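Local coordinates for lipase C (Serratia marcescens, PDB 5NEN), which is the membrane fusion protein of a type I secretion system and probably links the inner-membrane transporter to the outer-membrane channel during lipase export, at residues Gln75-Leu85 with Leu262-Thr272; Thr95-Arg103 with Tyr240-Thr251. One frame throughout, in Å; residues are numbered along the deposited sequence.

Interaction 1: residues Gln75-Leu85 with Leu262-Thr272; sequences QVQAQAQVDSL and LQMADFDLGNT
At the base of the long alpha-helical hairpin, next to the lipoyl-like region, Ala-78, Val-82 and Leu-85 of helix 76-103 meet Leu-262, Ala-265 and Leu-269 of helix 195-270. The two helix axes come within 9.2 Å and run antiparallel. Leu-269 lies against the first turn of helix 76-103. Its CG lies anti to the backbone N (chi1 -174°), which sends CD1 over Ala-78, 3.6 Å from that residue's CB. The amide oxygen OE1 of Gln-79 lies beside both Leu-269 methyls. The other end of this amide is bound within its own helix, by Gln-79 NE2 to Asp-83 OD1 at 2.9 Å. One turn further on, Val-82 points its CG2 branch at Ala-265, with CG2 to CB at 3.6 Å. Leu-85 reaches the same methyl from the next turn, with its CD1 3.9 Å from Ala-265 CB. At the N-cap of helix 76-103, the side chain of Gln-75 crosses that of Thr-272 at about a right angle, its CG by the hydroxyl OG1. That hydroxyl donates to Leu-269 O at 2.7 Å, and Leu-269 O also accepts from Thr-272 N. The hydrogen bonds of Gln-79 NE2 and Thr-272 OG1 stay within their own segments, and that of Gln-75 NE2 goes to nearby Gln-72. The segments are therefore joined by apolar and van der Waals contact alone.

Interaction 2: residues Thr95-Arg103 with Tyr240-Thr251; sequences TEGRLLAER and YQREVRTQLAQT
Helices 95-103 and 240-251 run antiparallel at 149°, their axes 9.4 Å apart at closest, with Leu-99 and Leu-248 the nearest CA pair. Leu-99 drops between the turns of the other helix. Its CD1 lies against the backbone of Gln-247 and Leu-248, 3.7 Å from Gln-247 CB. Leu-248 does the same from helix 195-270. With CG anti to the backbone N (chi1 178°), its side chain reaches across to helix 76-103, and its two methyls take different partners. CD1 rests by Glu-96 CG and Leu-99 CB. CD2 meets Leu-100 CD2 at 3.6 Å and also lies over one face of the Arg-103 guanidinium, towards the rim of that group.

Each leucine is thus a knob in a hole of four residues: Leu-99 among Val-244, Gln-247, Leu-248 and Thr-251, and Leu-248 among Glu-96, Leu-99, Leu-100 and Arg-103. This mutual knobs-into-holes packing is that of an antiparallel coiled coil, here within the AprE-like helical hairpin.

At one end Thr-251 splits its contacts. Its CG2 touches Glu-96 CB at 3.5 Å, and its OG1 faces Thr-95 CG2. At the other end Val-244 CG1 lies 3.6 Å from Arg-103 CB. Val-244 CG2 turns towards Glu-102 and also lies over one face of the Tyr-240 ring.

The Glu-102 carboxylate approaches the edge of that ring, the two planes 21° apart. The hydroxyl OH of Tyr-240 donates to Glu-102 OE1 at 3.2 Å, a bond left doubtful by the uncertain place of OE1. Glu-102 has stronger partners. Arg-98 NH1 forms a salt bridge with Glu-102 OE2 at 2.6 Å, meeting it from above the carboxylate plane. Arg-138 of helix 122-190 makes a second salt bridge at OE1, whose exact place is less sure, and another to Glu-243.

From the N terminus the chain passes strand 43-46, then enters helix 76-103, whose first turns take part in interaction 1 and whose last turns take part in interaction 2. It continues through helix 122-190, turns, and returns along helix 195-270. On the return it meets 95-103 first, closing the inner loop of 136 residues. It then meets 75-85, closing the outer loop of 176 residues. Interaction 2 is therefore nested inside interaction 1. Their centres lie 30 Å apart along the same helix pair, and they do not touch. Interaction 2 also borders helix 122-190. Interaction 1 adjoins the strand-bearing end, where strand 299-303 pairs with 43-46.

Interaction 1: residues Gln75-Leu85 with Leu262-Thr272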
loop_
_atom_site.group_PDB
_atom_site.type_symbol
_atom_site.label_atom_id
_atom_site.label_comp_id
_atom_site.label_asym_id
_atom_site.label_seq_id
_atom_site.Cartn_x
_atom_site.Cartn_y
_atom_site.Cartn_z
ATOM N N GLN A 75 35.984 23.595 -3.237
ATOM C CA GLN A 75 35.141 22.483 -2.807
ATOM C C GLN A 75 33.663 22.657 -3.075
ATOM O O GLN A 75 32.877 21.891 -2.548
ATOM C CB GLN A 75 35.265 22.224 -1.311
ATOM C CG GLN A 75 36.628 22.263 -0.724
ATOM C CD GLN A 75 36.548 22.636 0.733
ATOM O OE1 GLN A 75 35.460 22.638 1.321
ATOM N NE2 GLN A 75 37.689 22.977 1.324
ATOM N N VAL A 76 33.258 23.624 -3.887
ATOM C CA VAL A 76 31.829 23.924 -3.954
ATOM C C VAL A 76 31.097 22.859 -4.772
ATOM O O VAL A 76 29.967 22.478 -4.443
ATOM C CB VAL A 76 31.565 25.349 -4.513
ATOM C CG1 VAL A 76 30.588 25.340 -5.708
ATOM C CG2 VAL A 76 31.027 26.232 -3.398
ATOM N N GLN A 77 31.759 22.335 -5.797
ATOM C CA GLN A 77 31.153 21.276 -6.577
ATOM C C GLN A 77 31.304 19.935 -5.853
ATOM O O GLN A 77 30.369 19.122 -5.842
ATOM C CB GLN A 77 31.776 21.212 -7.975
ATOM C CG GLN A 77 32.005 22.570 -8.633
ATOM C CD GLN A 77 33.261 23.286 -8.131
ATOM O OE1 GLN A 77 33.857 22.897 -7.124
ATOM N NE2 GLN A 77 33.663 24.338 -8.836
ATOM N N ALA A 78 32.443 19.715 -5.201
ATOM C CA ALA A 78 32.596 18.499 -4.409
ATOM C C ALA A 78 31.672 18.516 -3.180
ATOM O O ALA A 78 31.083 17.484 -2.806
ATOM C CB ALA A 78 34.032 18.321 -3.993
ATOM N N GLN A 79 31.525 19.688 -2.561
ATOM C CA GLN A 79 30.593 19.829 -1.448
ATOM C C GLN A 79 29.191 19.588 -1.927
ATOM O O GLN A 79 28.381 19.005 -1.213
ATOM C CB GLN A 79 30.645 21.192 -0.803
ATOM C CG GLN A 79 29.839 21.261 0.466
ATOM C CD GLN A 79 30.311 20.214 1.456
ATOM O OE1 GLN A 79 31.521 20.087 1.719
ATOM N NE2 GLN A 79 29.364 19.483 2.044
ATOM N N ALA A 80 28.892 20.065 -3.133
ATOM C CA ALA A 80 27.550 19.865 -3.660
ATOM C C ALA A 80 27.274 18.386 -3.841
ATOM O O ALA A 80 26.273 17.873 -3.340
ATOM C CB ALA A 80 27.362 20.582 -4.959
ATOM N N GLN A 81 28.185 17.679 -4.494
ATOM C CA GLN A 81 27.898 16.276 -4.746
ATOM C C GLN A 81 27.666 15.569 -3.430
ATOM O O GLN A 81 26.650 14.869 -3.275
ATOM C CB GLN A 81 29.015 15.591 -5.525
ATOM C CG GLN A 81 28.599 14.225 -6.019
ATOM C CD GLN A 81 29.317 13.823 -7.288
ATOM O OE1 GLN A 81 28.779 13.973 -8.390
ATOM N NE2 GLN A 81 30.538 13.297 -7.144
ATOM N N VAL A 82 28.551 15.814 -2.461
ATOM C CA VAL A 82 28.376 15.158 -1.176
ATOM C C VAL A 82 27.013 15.493 -0.609
ATOM O O VAL A 82 26.322 14.617 -0.121
ATOM C CB VAL A 82 29.471 15.539 -0.170
ATOM C CG1 VAL A 82 29.078 15.142 1.259
ATOM C CG2 VAL A 82 30.770 14.859 -0.555
ATOM N N ASP A 83 26.600 16.745 -0.725
ATOM C CA ASP A 83 25.320 17.154 -0.163
ATOM C C ASP A 83 24.151 16.409 -0.821
ATOM O O ASP A 83 23.258 15.923 -0.147
ATOM C CB ASP A 83 25.140 18.669 -0.308
ATOM C CG ASP A 83 26.116 19.481 0.570
ATOM O OD1 ASP A 83 26.507 18.982 1.645
ATOM O OD2 ASP A 83 26.502 20.620 0.182
ATOM N N SER A 84 24.168 16.331 -2.140
ATOM C CA SER A 84 23.104 15.694 -2.892
ATOM C C SER A 84 23.018 14.187 -2.561
ATOM O O SER A 84 21.942 13.661 -2.269
ATOM C CB SER A 84 23.342 15.916 -4.383
ATOM O OG SER A 84 22.457 15.135 -5.156
ATOM N N LEU A 85 24.155 13.496 -2.577
ATOM C CA LEU A 85 24.156 12.104 -2.153
ATOM C C LEU A 85 23.646 12.005 -0.677
ATOM O O LEU A 85 22.860 11.113 -0.339
ATOM C CB LEU A 85 25.552 11.501 -2.264
ATOM C CG LEU A 85 26.109 11.367 -3.682
ATOM C CD1 LEU A 85 27.463 10.677 -3.697
ATOM C CD2 LEU A 85 25.176 10.637 -4.561
ATOM N N LEU A 262 28.859 7.724 -1.582
ATOM C CA LEU A 262 29.137 8.802 -0.646
ATOM C C LEU A 262 30.543 8.640 -0.091
ATOM O O LEU A 262 31.260 9.587 0.145
ATOM C CB LEU A 262 28.091 8.808 0.465
ATOM C CG LEU A 262 27.680 10.133 1.110
ATOM C CD1 LEU A 262 26.495 9.916 2.067
ATOM C CD2 LEU A 262 28.828 10.820 1.828
ATOM N N GLN A 263 30.916 7.407 0.139
ATOM C CA GLN A 263 32.257 7.108 0.544
ATOM C C GLN A 263 33.215 7.680 -0.511
ATOM O O GLN A 263 34.214 8.354 -0.187
ATOM C CB GLN A 263 32.365 5.598 0.675
ATOM C CG GLN A 263 33.635 5.003 1.154
ATOM C CD GLN A 263 33.483 3.487 1.220
ATOM O OE1 GLN A 263 33.074 2.842 0.243
ATOM N NE2 GLN A 263 33.774 2.914 2.384
ATOM N N MET A 264 32.875 7.471 -1.781
ATOM C CA MET A 264 33.744 7.974 -2.843
ATOM C C MET A 264 33.771 9.504 -2.870
ATOM O O MET A 264 34.845 10.127 -2.990
ATOM C CB MET A 264 33.325 7.401 -4.189
ATOM C CG MET A 264 33.765 5.945 -4.375
ATOM S SD MET A 264 35.406 5.631 -3.682
ATOM C CE MET A 264 35.041 4.804 -2.126
ATOM N N ALA A 265 32.589 10.101 -2.751
ATOM C CA ALA A 265 32.459 11.551 -2.756
ATOM C C ALA A 265 33.271 12.182 -1.627
ATOM O O ALA A 265 33.946 13.205 -1.828
ATOM C CB ALA A 265 31.008 11.941 -2.633
ATOM N N ASP A 266 33.208 11.553 -0.452
ATOM C CA ASP A 266 33.982 11.957 0.712
ATOM C C ASP A 266 35.467 11.847 0.405
ATOM O O ASP A 266 36.235 12.704 0.832
ATOM C CB ASP A 266 33.627 11.133 1.946
ATOM C CG ASP A 266 32.312 11.567 2.589
ATOM O OD1 ASP A 266 32.015 12.771 2.562
ATOM O OD2 ASP A 266 31.597 10.727 3.177
ATOM N N PHE A 267 35.886 10.805 -0.317
ATOM C CA PHE A 267 37.299 10.742 -0.703
ATOM C C PHE A 267 37.665 11.970 -1.536
ATOM O O PHE A 267 38.672 12.620 -1.279
ATOM C CB PHE A 267 37.621 9.482 -1.507
ATOM N N ASP A 268 36.816 12.320 -2.495
ATOM C CA ASP A 268 37.096 13.470 -3.348
ATOM C C ASP A 268 37.175 14.789 -2.572
ATOM O O ASP A 268 38.129 15.572 -2.729
ATOM C CB ASP A 268 36.046 13.555 -4.461
ATOM C CG ASP A 268 36.081 12.335 -5.383
ATOM O OD1 ASP A 268 36.821 11.373 -5.064
ATOM O OD2 ASP A 268 35.415 12.354 -6.442
ATOM N N LEU A 269 36.203 15.030 -1.704
ATOM C CA LEU A 269 36.203 16.288 -0.963
ATOM C C LEU A 269 37.390 16.341 0.028
ATOM O O LEU A 269 38.061 17.362 0.165
ATOM C CB LEU A 269 34.869 16.453 -0.230
ATOM C CG LEU A 269 34.550 17.749 0.510
ATOM C CD1 LEU A 269 33.804 18.717 -0.408
ATOM C CD2 LEU A 269 33.729 17.468 1.747
ATOM N N GLY A 270 37.681 15.219 0.678
ATOM C CA GLY A 270 38.828 15.132 1.562
ATOM C C GLY A 270 40.102 15.414 0.794
ATOM O O GLY A 270 41.058 15.989 1.321
ATOM N N ASN A 271 40.090 15.009 -0.472
ATOM C CA ASN A 271 41.226 15.161 -1.371
ATOM C C ASN A 271 41.357 16.545 -2.019
ATOM O O ASN A 271 42.336 16.805 -2.719
ATOM C CB ASN A 271 41.155 14.098 -2.473
ATOM C CG ASN A 271 42.320 13.131 -2.427
ATOM O OD1 ASN A 271 42.986 12.990 -1.405
ATOM N ND2 ASN A 271 42.568 12.455 -3.538
ATOM N N THR A 272 40.385 17.433 -1.810
ATOM C CA THR A 272 40.572 18.815 -2.293
ATOM C C THR A 272 41.646 19.590 -1.502
ATOM O O THR A 272 42.081 20.661 -1.919
ATOM C CB THR A 272 39.275 19.671 -2.230
ATOM O OG1 THR A 272 38.806 19.774 -0.877
ATOM C CG2 THR A 272 38.181 19.151 -3.185
#

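Interaction 2: residues Thr95-Arg103 with Tyr240-Thr251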
loop_
_atom_site.group_PDB
_atom_site.type_symbol
_atom_site.label_atom_id
_atom_site.label_comp_id
_atom_site.label_asym_id
_atom_site.label_seq_id
_atom_site.Cartn_x
_atom_site.Cartn_y
_atom_site.Cartn_z
ATOM N N THR A 95 12.891 5.860 4.465
ATOM C CA THR A 95 12.095 4.778 3.916
ATOM C C THR A 95 12.363 3.416 4.523
ATOM O O THR A 95 11.453 2.644 4.804
ATOM C CB THR A 95 12.327 4.717 2.441
ATOM O OG1 THR A 95 11.666 5.854 1.872
ATOM C CG2 THR A 95 11.760 3.420 1.829
ATOM N N GLU A 96 13.629 3.165 4.769
ATOM C CA GLU A 96 14.102 1.917 5.308
ATOM C C GLU A 96 13.620 1.749 6.749
ATOM O O GLU A 96 13.291 0.641 7.179
ATOM C CB GLU A 96 15.617 1.894 5.230
ATOM C CG GLU A 96 16.200 0.562 5.414
ATOM C CD GLU A 96 17.698 0.601 5.313
ATOM O OE1 GLU A 96 18.350 1.225 6.182
ATOM O OE2 GLU A 96 18.221 0.056 4.323
ATOM N N GLY A 97 13.592 2.848 7.498
ATOM C CA GLY A 97 13.068 2.789 8.853
ATOM C C GLY A 97 11.619 2.350 8.765
ATOM O O GLY A 97 11.142 1.481 9.548
ATOM N N ARG A 98 10.911 2.913 7.782
ATOM C CA ARG A 98 9.492 2.562 7.643
ATOM C C ARG A 98 9.324 1.100 7.278
ATOM O O ARG A 98 8.568 0.382 7.927
ATOM C CB ARG A 98 8.774 3.437 6.614
ATOM C CG ARG A 98 7.447 2.864 6.165
ATOM C CD ARG A 98 6.692 3.853 5.267
ATOM N NE ARG A 98 7.181 3.867 3.883
ATOM C CZ ARG A 98 6.895 2.942 2.973
ATOM N NH1 ARG A 98 6.145 1.884 3.283
ATOM N NH2 ARG A 98 7.384 3.057 1.754
ATOM N N LEU A 99 10.039 0.644 6.258
ATOM C CA LEU A 99 9.862 -0.728 5.824
ATOM C C LEU A 99 10.209 -1.720 6.935
ATOM O O LEU A 99 9.471 -2.655 7.135
ATOM C CB LEU A 99 10.693 -1.010 4.576
ATOM C CG LEU A 99 10.035 -0.272 3.414
ATOM C CD1 LEU A 99 10.717 -0.543 2.099
ATOM C CD2 LEU A 99 8.586 -0.664 3.337
ATOM N N LEU A 100 11.292 -1.500 7.676
ATOM C CA LEU A 100 11.646 -2.402 8.766
ATOM C C LEU A 100 10.521 -2.510 9.758
ATOM O O LEU A 100 10.139 -3.616 10.161
ATOM C CB LEU A 100 12.851 -1.897 9.509
ATOM C CG LEU A 100 14.167 -2.045 8.792
ATOM C CD1 LEU A 100 15.268 -1.508 9.703
ATOM C CD2 LEU A 100 14.364 -3.511 8.396
ATOM N N ALA A 101 9.971 -1.360 10.146
ATOM C CA ALA A 101 8.841 -1.436 11.059
ATOM C C ALA A 101 7.690 -2.201 10.401
ATOM O O ALA A 101 7.090 -3.052 11.034
ATOM C CB ALA A 101 8.380 -0.054 11.493
ATOM N N GLU A 102 7.416 -1.980 9.122
ATOM C CA GLU A 102 6.235 -2.639 8.575
ATOM C C GLU A 102 6.481 -4.138 8.452
ATOM O O GLU A 102 5.564 -4.937 8.539
ATOM C CB GLU A 102 5.823 -2.072 7.206
ATOM C CG GLU A 102 5.644 -0.590 7.081
ATOM C CD GLU A 102 4.769 -0.258 5.860
ATOM O OE1 GLU A 102 4.000 -1.146 5.431
ATOM O OE2 GLU A 102 4.853 0.857 5.293
ATOM N N ARG A 103 7.724 -4.507 8.228
ATOM C CA ARG A 103 8.098 -5.899 8.130
ATOM C C ARG A 103 7.904 -6.628 9.457
ATOM O O ARG A 103 7.394 -7.755 9.495
ATOM C CB ARG A 103 9.546 -6.042 7.692
ATOM C CG ARG A 103 9.926 -7.469 7.727
ATOM C CD ARG A 103 11.272 -7.735 7.158
ATOM N NE ARG A 103 12.272 -7.402 8.149
ATOM C CZ ARG A 103 13.571 -7.546 7.945
ATOM N NH1 ARG A 103 13.991 -8.072 6.792
ATOM N NH2 ARG A 103 14.431 -7.186 8.895
ATOM N N TYR A 240 1.202 -8.711 1.413
ATOM C CA TYR A 240 1.742 -7.531 2.075
ATOM C C TYR A 240 3.178 -7.802 2.541
ATOM O O TYR A 240 4.069 -6.970 2.339
ATOM C CB TYR A 240 0.833 -7.134 3.240
ATOM C CG TYR A 240 1.400 -6.149 4.264
ATOM C CD1 TYR A 240 1.454 -4.774 4.025
ATOM C CD2 TYR A 240 1.882 -6.614 5.479
ATOM C CE1 TYR A 240 1.970 -3.890 4.994
ATOM C CE2 TYR A 240 2.392 -5.751 6.432
ATOM C CZ TYR A 240 2.440 -4.394 6.194
ATOM O OH TYR A 240 2.968 -3.576 7.184
ATOM N N GLN A 241 3.415 -8.959 3.155
ATOM C CA GLN A 241 4.777 -9.278 3.570
ATOM C C GLN A 241 5.667 -9.366 2.335
ATOM O O GLN A 241 6.803 -8.932 2.379
ATOM C CB GLN A 241 4.871 -10.571 4.381
ATOM C CG GLN A 241 4.399 -10.517 5.858
ATOM C CD GLN A 241 5.498 -10.079 6.876
ATOM O OE1 GLN A 241 6.354 -9.227 6.604
ATOM N NE2 GLN A 241 5.494 -10.728 8.034
ATOM N N ARG A 242 5.173 -9.951 1.248
ATOM C CA ARG A 242 6.017 -10.137 0.067
ATOM C C ARG A 242 6.410 -8.777 -0.466
ATOM O O ARG A 242 7.563 -8.540 -0.818
ATOM C CB ARG A 242 5.305 -10.948 -1.026
ATOM N N GLU A 243 5.433 -7.884 -0.508
ATOM C CA GLU A 243 5.650 -6.561 -1.048
ATOM C C GLU A 243 6.698 -5.869 -0.170
ATOM O O GLU A 243 7.749 -5.461 -0.649
ATOM C CB GLU A 243 4.320 -5.790 -1.111
ATOM C CG GLU A 243 4.402 -4.319 -1.499
ATOM C CD GLU A 243 3.163 -3.511 -1.082
ATOM O OE1 GLU A 243 2.237 -4.087 -0.460
ATOM O OE2 GLU A 243 3.102 -2.298 -1.403
ATOM N N VAL A 244 6.449 -5.827 1.132
ATOM C CA VAL A 244 7.373 -5.182 2.051
ATOM C C VAL A 244 8.793 -5.780 2.016
ATOM O O VAL A 244 9.772 -5.059 1.944
ATOM C CB VAL A 244 6.806 -5.241 3.465
ATOM C CG1 VAL A 244 7.910 -5.302 4.524
ATOM C CG2 VAL A 244 5.864 -4.055 3.682
ATOM N N ARG A 245 8.902 -7.095 1.967
ATOM C CA ARG A 245 10.201 -7.730 1.958
ATOM C C ARG A 245 10.941 -7.349 0.669
ATOM O O ARG A 245 12.141 -7.016 0.686
ATOM C CB ARG A 245 10.038 -9.261 2.095
ATOM N N THR A 246 10.206 -7.331 -0.436
ATOM C CA THR A 246 10.791 -6.926 -1.709
ATOM C C THR A 246 11.267 -5.500 -1.677
ATOM O O THR A 246 12.445 -5.226 -1.872
ATOM C CB THR A 246 9.792 -7.060 -2.865
ATOM O OG1 THR A 246 9.332 -8.417 -2.945
ATOM C CG2 THR A 246 10.460 -6.684 -4.171
ATOM N N GLN A 247 10.347 -4.605 -1.348
ATOM C CA GLN A 247 10.606 -3.183 -1.324
ATOM C C GLN A 247 11.794 -2.891 -0.418
ATOM O O GLN A 247 12.662 -2.087 -0.774
ATOM C CB GLN A 247 9.375 -2.455 -0.820
ATOM C CG GLN A 247 8.102 -2.730 -1.600
ATOM C CD GLN A 247 7.233 -1.503 -1.708
ATOM O OE1 GLN A 247 7.698 -0.365 -1.508
ATOM N NE2 GLN A 247 5.959 -1.716 -2.000
ATOM N N LEU A 248 11.842 -3.556 0.740
ATOM C CA LEU A 248 12.974 -3.395 1.643
ATOM C C LEU A 248 14.263 -3.806 0.920
ATOM O O LEU A 248 15.320 -3.168 1.082
ATOM C CB LEU A 248 12.850 -4.233 2.902
ATOM C CG LEU A 248 14.099 -4.064 3.809
ATOM C CD1 LEU A 248 14.353 -2.618 4.148
ATOM C CD2 LEU A 248 14.109 -4.909 5.083
ATOM N N ALA A 249 14.201 -4.911 0.178
ATOM C CA ALA A 249 15.403 -5.347 -0.512
ATOM C C ALA A 249 15.869 -4.229 -1.446
ATOM O O ALA A 249 17.077 -3.925 -1.533
ATOM C CB ALA A 249 15.159 -6.623 -1.275
ATOM N N GLN A 250 14.894 -3.603 -2.108
ATOM C CA GLN A 250 15.180 -2.519 -3.040
ATOM C C GLN A 250 15.875 -1.369 -2.332
ATOM O O GLN A 250 16.920 -0.846 -2.757
ATOM C CB GLN A 250 13.906 -2.008 -3.684
ATOM C CG GLN A 250 14.185 -1.169 -4.887
ATOM C CD GLN A 250 15.323 -1.753 -5.718
ATOM O OE1 GLN A 250 15.199 -2.848 -6.261
ATOM N NE2 GLN A 250 16.420 -1.011 -5.842
ATOM N N THR A 251 15.284 -0.996 -1.217
ATOM C CA THR A 251 15.845 0.067 -0.430
ATOM C C THR A 251 17.254 -0.268 0.027
ATOM O O THR A 251 18.104 0.587 -0.008
ATOM C CB THR A 251 14.947 0.364 0.738
ATOM O OG1 THR A 251 13.851 1.159 0.257
ATOM C CG2 THR A 251 15.700 1.143 1.810
#